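Local coordinates for cellulose-binding protein (Saccharophagus degradans, PDB 2X32) that binds a long polyisoprenoid diphosphate in the channel of its YceI-like domain and is implicated in plant cell wall breakdown, at residues N19-H27 and L161-P169. Numbering follows the deposited sequence.
Sequences NFVSSKKTH and LNVISTTVP. With OTP ((2E,6E,10E,14E,18E,22E,26E)-3,7,11,15,19,23,27,31-octamethyldotriaconta-2,6,10,14,18,22,26,30-octaenyl trihydrogen diphosphate), chain C.
The Phe20 ring carries OTP C25 over one face, 4.1 Å above the ring plane and displaced toward the rim, while Val168 CG1 meets the ring obliquely and lies 3.7 Å from Phe20 CB. The two side chains run side by side in the same direction. Phe20 CG sits between its backbone N and carbonyl carbon (chi1 66°), which turns the ring toward the isoprenoid chain, and Val168 CG2 approaches the same lipid.

Pairing of the backbones is antiparallel but interrupted. Val21 N donates to Pro169 O within the carbonyl plane (3.0 Å). Further along, Ser165 N reaches Ser23 O at 2.8 Å and Lys25 N reaches Val163 O at 2.9 Å, the latter from above the carbonyl plane, 35° out of it. These two bonds flank the single bridge of Lys24 with Ile164. Between the paired regions, residues 165-167 bow outward in an ST turn, Thr167 N donating to Ser165 OG, and one water spans the break by accepting from Ser23 N and donating to Ser165 O and Thr167 O. This is one seam of the curled antiparallel sheet of the YceI-like fold, whose interior holds the lipid.

At the diphosphate end, the extended Lys24 chain brings NZ to OTP O2 (2.8 Å) and O7, with Glu30 as a salt-bridge partner. A methionine in place of Lys24 would probably leave OTP O2 and O7 without this donor and take one cationic partner from Glu30. Leu161 CD1 and CD2 border the terminal phosphate near OTP O7, CD1 also lying beside the bridging O4, and CD2 also packs tightly against Lys25 CE (3.5 Å), those side chains crossing at about a right angle.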
loop_
_atom_site.group_PDB
_atom_site.type_symbol
_atom_site.label_atom_id
_atom_site.label_comp_id
_atom_site.label_asym_id
_atom_site.label_seq_id
_atom_site.Cartn_x
_atom_site.Cartn_y
_atom_site.Cartn_z
ATOM N N ASN A 19 -3.956 -3.614 -2.951
ATOM C CA ASN A 19 -4.471 -4.945 -2.592
ATOM C C ASN A 19 -3.410 -5.677 -1.755
ATOM O O ASN A 19 -2.221 -5.421 -1.934
ATOM C CB ASN A 19 -4.694 -5.829 -3.835
ATOM C CG ASN A 19 -5.828 -5.336 -4.774
ATOM O OD1 ASN A 19 -6.635 -4.469 -4.442
ATOM N ND2 ASN A 19 -5.781 -5.839 -6.001
ATOM N N PHE A 20 -3.839 -6.651 -0.959
ATOM C CA PHE A 20 -2.933 -7.521 -0.238
ATOM C C PHE A 20 -3.540 -8.880 -0.152
ATOM O O PHE A 20 -4.755 -9.032 -0.208
ATOM C CB PHE A 20 -2.582 -6.920 1.129
ATOM C CG PHE A 20 -3.720 -6.819 2.102
ATOM C CD1 PHE A 20 -3.949 -7.815 3.075
ATOM C CD2 PHE A 20 -4.555 -5.718 2.095
ATOM C CE1 PHE A 20 -4.964 -7.675 4.003
ATOM C CE2 PHE A 20 -5.609 -5.592 3.013
ATOM C CZ PHE A 20 -5.790 -6.575 3.973
ATOM N N VAL A 21 -2.690 -9.887 -0.069
ATOM C CA VAL A 21 -3.145 -11.257 -0.148
ATOM C C VAL A 21 -2.818 -12.012 1.140
ATOM O O VAL A 21 -1.641 -12.077 1.545
ATOM C CB VAL A 21 -2.507 -11.999 -1.354
ATOM C CG1 VAL A 21 -2.927 -13.463 -1.383
ATOM C CG2 VAL A 21 -2.816 -11.291 -2.670
ATOM N N SER A 22 -3.831 -12.628 1.753
ATOM C CA SER A 22 -3.590 -13.509 2.892
ATOM C C SER A 22 -3.543 -14.942 2.437
ATOM O O SER A 22 -4.149 -15.299 1.452
ATOM C CB SER A 22 -4.663 -13.346 3.965
ATOM O OG SER A 22 -5.912 -13.741 3.474
ATOM N N SER A 23 -2.844 -15.776 3.196
ATOM C CA SER A 23 -2.911 -17.232 2.980
ATOM C C SER A 23 -3.243 -17.908 4.289
ATOM O O SER A 23 -2.655 -17.563 5.303
ATOM C CB SER A 23 -1.579 -17.758 2.486
ATOM O OG SER A 23 -1.635 -19.165 2.365
ATOM N N LYS A 24 -4.216 -18.805 4.258
ATOM C CA LYS A 24 -4.617 -19.575 5.429
ATOM C C LYS A 24 -4.622 -21.039 5.103
ATOM O O LYS A 24 -4.691 -21.407 3.933
ATOM C CB LYS A 24 -5.991 -19.115 5.931
ATOM C CG LYS A 24 -7.174 -19.373 4.969
ATOM C CD LYS A 24 -8.464 -18.786 5.547
ATOM C CE LYS A 24 -9.684 -18.982 4.634
ATOM N NZ LYS A 24 -10.775 -18.023 5.024
ATOM N N LYS A 25 -4.535 -21.878 6.132
ATOM C CA LYS A 25 -4.583 -23.339 5.918
ATOM C C LYS A 25 -3.492 -23.749 4.910
ATOM O O LYS A 25 -2.358 -23.295 5.019
ATOM C CB LYS A 25 -5.970 -23.747 5.444
ATOM C CG LYS A 25 -7.113 -23.358 6.334
ATOM C CD LYS A 25 -8.409 -23.746 5.637
ATOM C CE LYS A 25 -9.641 -23.409 6.434
ATOM N NZ LYS A 25 -10.796 -24.136 5.826
ATOM N N THR A 26 -3.811 -24.639 3.971
ATOM C CA THR A 26 -2.855 -25.048 2.937
ATOM C C THR A 26 -2.985 -24.144 1.727
ATOM O O THR A 26 -3.758 -24.427 0.782
ATOM C CB THR A 26 -3.067 -26.502 2.516
ATOM O OG1 THR A 26 -3.171 -27.301 3.700
ATOM C CG2 THR A 26 -1.889 -26.967 1.641
ATOM N N HIS A 27 -2.240 -23.049 1.780
ATOM C CA HIS A 27 -2.155 -22.100 0.662
ATOM C C HIS A 27 -3.566 -21.710 0.145
ATOM O O HIS A 27 -3.846 -21.757 -1.059
ATOM C CB HIS A 27 -1.261 -22.722 -0.429
ATOM C CG HIS A 27 -0.779 -21.751 -1.468
ATOM N ND1 HIS A 27 -0.105 -20.585 -1.157
ATOM C CD2 HIS A 27 -0.856 -21.789 -2.826
ATOM C CE1 HIS A 27 0.197 -19.939 -2.275
ATOM N NE2 HIS A 27 -0.250 -20.649 -3.302
ATOM N N LEU A 161 -8.439 -21.551 13.196
ATOM C CA LEU A 161 -7.634 -21.967 12.073
ATOM C C LEU A 161 -6.315 -22.514 12.561
ATOM O O LEU A 161 -5.827 -22.143 13.620
ATOM C CB LEU A 161 -7.380 -20.793 11.102
ATOM C CG LEU A 161 -8.577 -20.382 10.242
ATOM C CD1 LEU A 161 -8.413 -19.017 9.525
ATOM C CD2 LEU A 161 -8.820 -21.453 9.158
ATOM N N ASN A 162 -5.753 -23.421 11.774
ATOM C CA ASN A 162 -4.484 -24.044 12.100
ATOM C C ASN A 162 -3.277 -23.146 11.804
ATOM O O ASN A 162 -2.341 -23.043 12.612
ATOM C CB ASN A 162 -4.376 -25.405 11.371
ATOM C CG ASN A 162 -4.616 -25.321 9.835
ATOM O OD1 ASN A 162 -4.998 -24.280 9.275
ATOM N ND2 ASN A 162 -4.397 -26.452 9.159
ATOM N N VAL A 163 -3.343 -22.455 10.667
ATOM C CA VAL A 163 -2.244 -21.623 10.161
ATOM C C VAL A 163 -2.804 -20.435 9.370
ATOM O O VAL A 163 -3.767 -20.558 8.611
ATOM C CB VAL A 163 -1.351 -22.437 9.211
ATOM C CG1 VAL A 163 -2.217 -23.140 8.207
ATOM C CG2 VAL A 163 -0.345 -21.560 8.482
ATOM N N ILE A 164 -2.218 -19.275 9.616
ATOM C CA ILE A 164 -2.378 -18.117 8.742
ATOM C C ILE A 164 -0.964 -17.654 8.476
ATOM O O ILE A 164 -0.206 -17.425 9.429
ATOM C CB ILE A 164 -3.180 -16.979 9.394
ATOM C CG1 ILE A 164 -4.622 -17.424 9.702
ATOM C CG2 ILE A 164 -3.171 -15.711 8.465
ATOM C CD1 ILE A 164 -5.484 -16.331 10.403
ATOM N N SER A 165 -0.609 -17.459 7.197
ATOM C CA SER A 165 0.750 -17.035 6.874
ATOM C C SER A 165 0.980 -15.611 7.383
ATOM O O SER A 165 0.077 -14.759 7.327
ATOM C CB SER A 165 1.034 -17.083 5.392
ATOM O OG SER A 165 2.297 -16.482 5.118
ATOM N N THR A 166 2.200 -15.338 7.841
ATOM C CA THR A 166 2.578 -13.987 8.275
ATOM C C THR A 166 3.254 -13.163 7.197
ATOM O O THR A 166 3.667 -12.052 7.438
ATOM C CB THR A 166 3.470 -14.054 9.495
ATOM O OG1 THR A 166 4.571 -14.896 9.213
ATOM C CG2 THR A 166 2.692 -14.657 10.672
ATOM N N THR A 167 3.364 -13.703 5.989
ATOM C CA THR A 167 3.888 -12.953 4.860
ATOM C C THR A 167 2.724 -12.594 3.930
ATOM O O THR A 167 1.859 -13.433 3.593
ATOM C CB THR A 167 4.923 -13.781 4.087
ATOM O OG1 THR A 167 5.994 -14.149 4.970
ATOM C CG2 THR A 167 5.504 -12.992 2.933
ATOM N N VAL A 168 2.694 -11.338 3.508
ATOM C CA VAL A 168 1.584 -10.785 2.766
ATOM C C VAL A 168 2.049 -10.059 1.483
ATOM O O VAL A 168 2.659 -8.987 1.542
ATOM C CB VAL A 168 0.812 -9.831 3.713
ATOM C CG1 VAL A 168 -0.340 -9.123 3.026
ATOM C CG2 VAL A 168 0.264 -10.627 4.905
ATOM N N PRO A 169 1.754 -10.627 0.283
ATOM C CA PRO A 169 1.999 -9.881 -0.959
ATOM C C PRO A 169 1.130 -8.641 -1.064
ATOM O O PRO A 169 -0.066 -8.700 -0.771
ATOM C CB PRO A 169 1.550 -10.877 -2.069
ATOM C CG PRO A 169 1.634 -12.211 -1.381
ATOM C CD PRO A 169 1.263 -11.993 -0.002
HETATM O O7 OTP C . -11.448 -19.703 7.543
HETATM P P2 OTP C . -12.482 -18.851 8.231
HETATM O O5 OTP C . -13.024 -19.490 9.497
HETATM O O6 OTP C . -13.534 -18.285 7.317
HETATM O O4 OTP C . -11.606 -17.575 8.805
HETATM P P1 OTP C . -11.675 -16.042 8.300
HETATM O O2 OTP C . -10.860 -16.009 7.022
HETATM O O3 OTP C . -13.037 -15.389 8.425
HETATM O O1 OTP C . -10.716 -15.174 9.274
HETATM C C40 OTP C . -9.295 -15.398 9.171
HETATM C C39 OTP C . -8.576 -14.108 8.755
HETATM C C37 OTP C . -7.662 -14.061 7.806
HETATM C C38 OTP C . -7.184 -15.223 6.925
HETATM C C36 OTP C . -6.966 -12.736 7.506
HETATM C C35 OTP C . -5.535 -12.659 7.969
HETATM C C34 OTP C . -4.887 -11.330 7.536
HETATM C C32 OTP C . -3.606 -11.167 7.182
HETATM C C33 OTP C . -2.657 -12.311 7.068
HETATM C C31 OTP C . -3.179 -9.768 6.713
HETATM C C30 OTP C . -2.026 -9.104 7.423
HETATM C C29 OTP C . -1.648 -7.775 6.778
HETATM C C27 OTP C . -0.405 -7.318 6.672
HETATM C C28 OTP C . 0.826 -7.988 7.276
HETATM C C26 OTP C . -0.097 -6.068 5.876
HETATM C C25 OTP C . -1.255 -5.417 5.151
HETATM C C24 OTP C . -0.842 -4.436 4.040
HETATM C C22 OTP C . -0.821 -3.108 4.131
HETATM C C23 OTP C . -1.334 -2.297 5.295
HETATM C C21 OTP C . -0.308 -2.333 2.953
HETATM C C20 OTP C . 1.058 -1.645 3.216
HETATM C C19 OTP C . 1.562 -0.806 2.041
HETATM C C17 OTP C . 2.534 -1.140 1.193
HETATM C C18 OTP C . 3.449 -2.308 1.317
HETATM C C16 OTP C . 2.764 -0.260 -0.026
HETATM C C15 OTP C . 4.145 0.329 -0.068
HETATM C C14 OTP C . 4.237 1.458 -1.065
HETATM C C12 OTP C . 5.325 1.738 -1.823
HETATM C C13 OTP C . 6.583 0.871 -1.788
HETATM C C11 OTP C . 5.370 2.902 -2.758
HETATM C C10 OTP C . 4.121 3.654 -2.989
HETATM C C9 OTP C . 4.140 4.663 -4.139
HETATM C C7 OTP C . 4.212 6.000 -4.034
HETATM C C8 OTP C . 4.161 6.797 -2.746
HETATM C C6 OTP C . 4.305 6.801 -5.312
HETATM C C5 OTP C . 5.717 7.209 -5.687
HETATM C C4 OTP C . 5.766 8.085 -6.904
HETATM C C2 OTP C . 6.738 8.016 -7.820
HETATM C C3 OTP C . 7.933 7.128 -7.838
HETATM C C1 OTP C . 6.675 8.975 -8.975
HETATM O O HOH W 1 -0.928 -14.302 4.796
#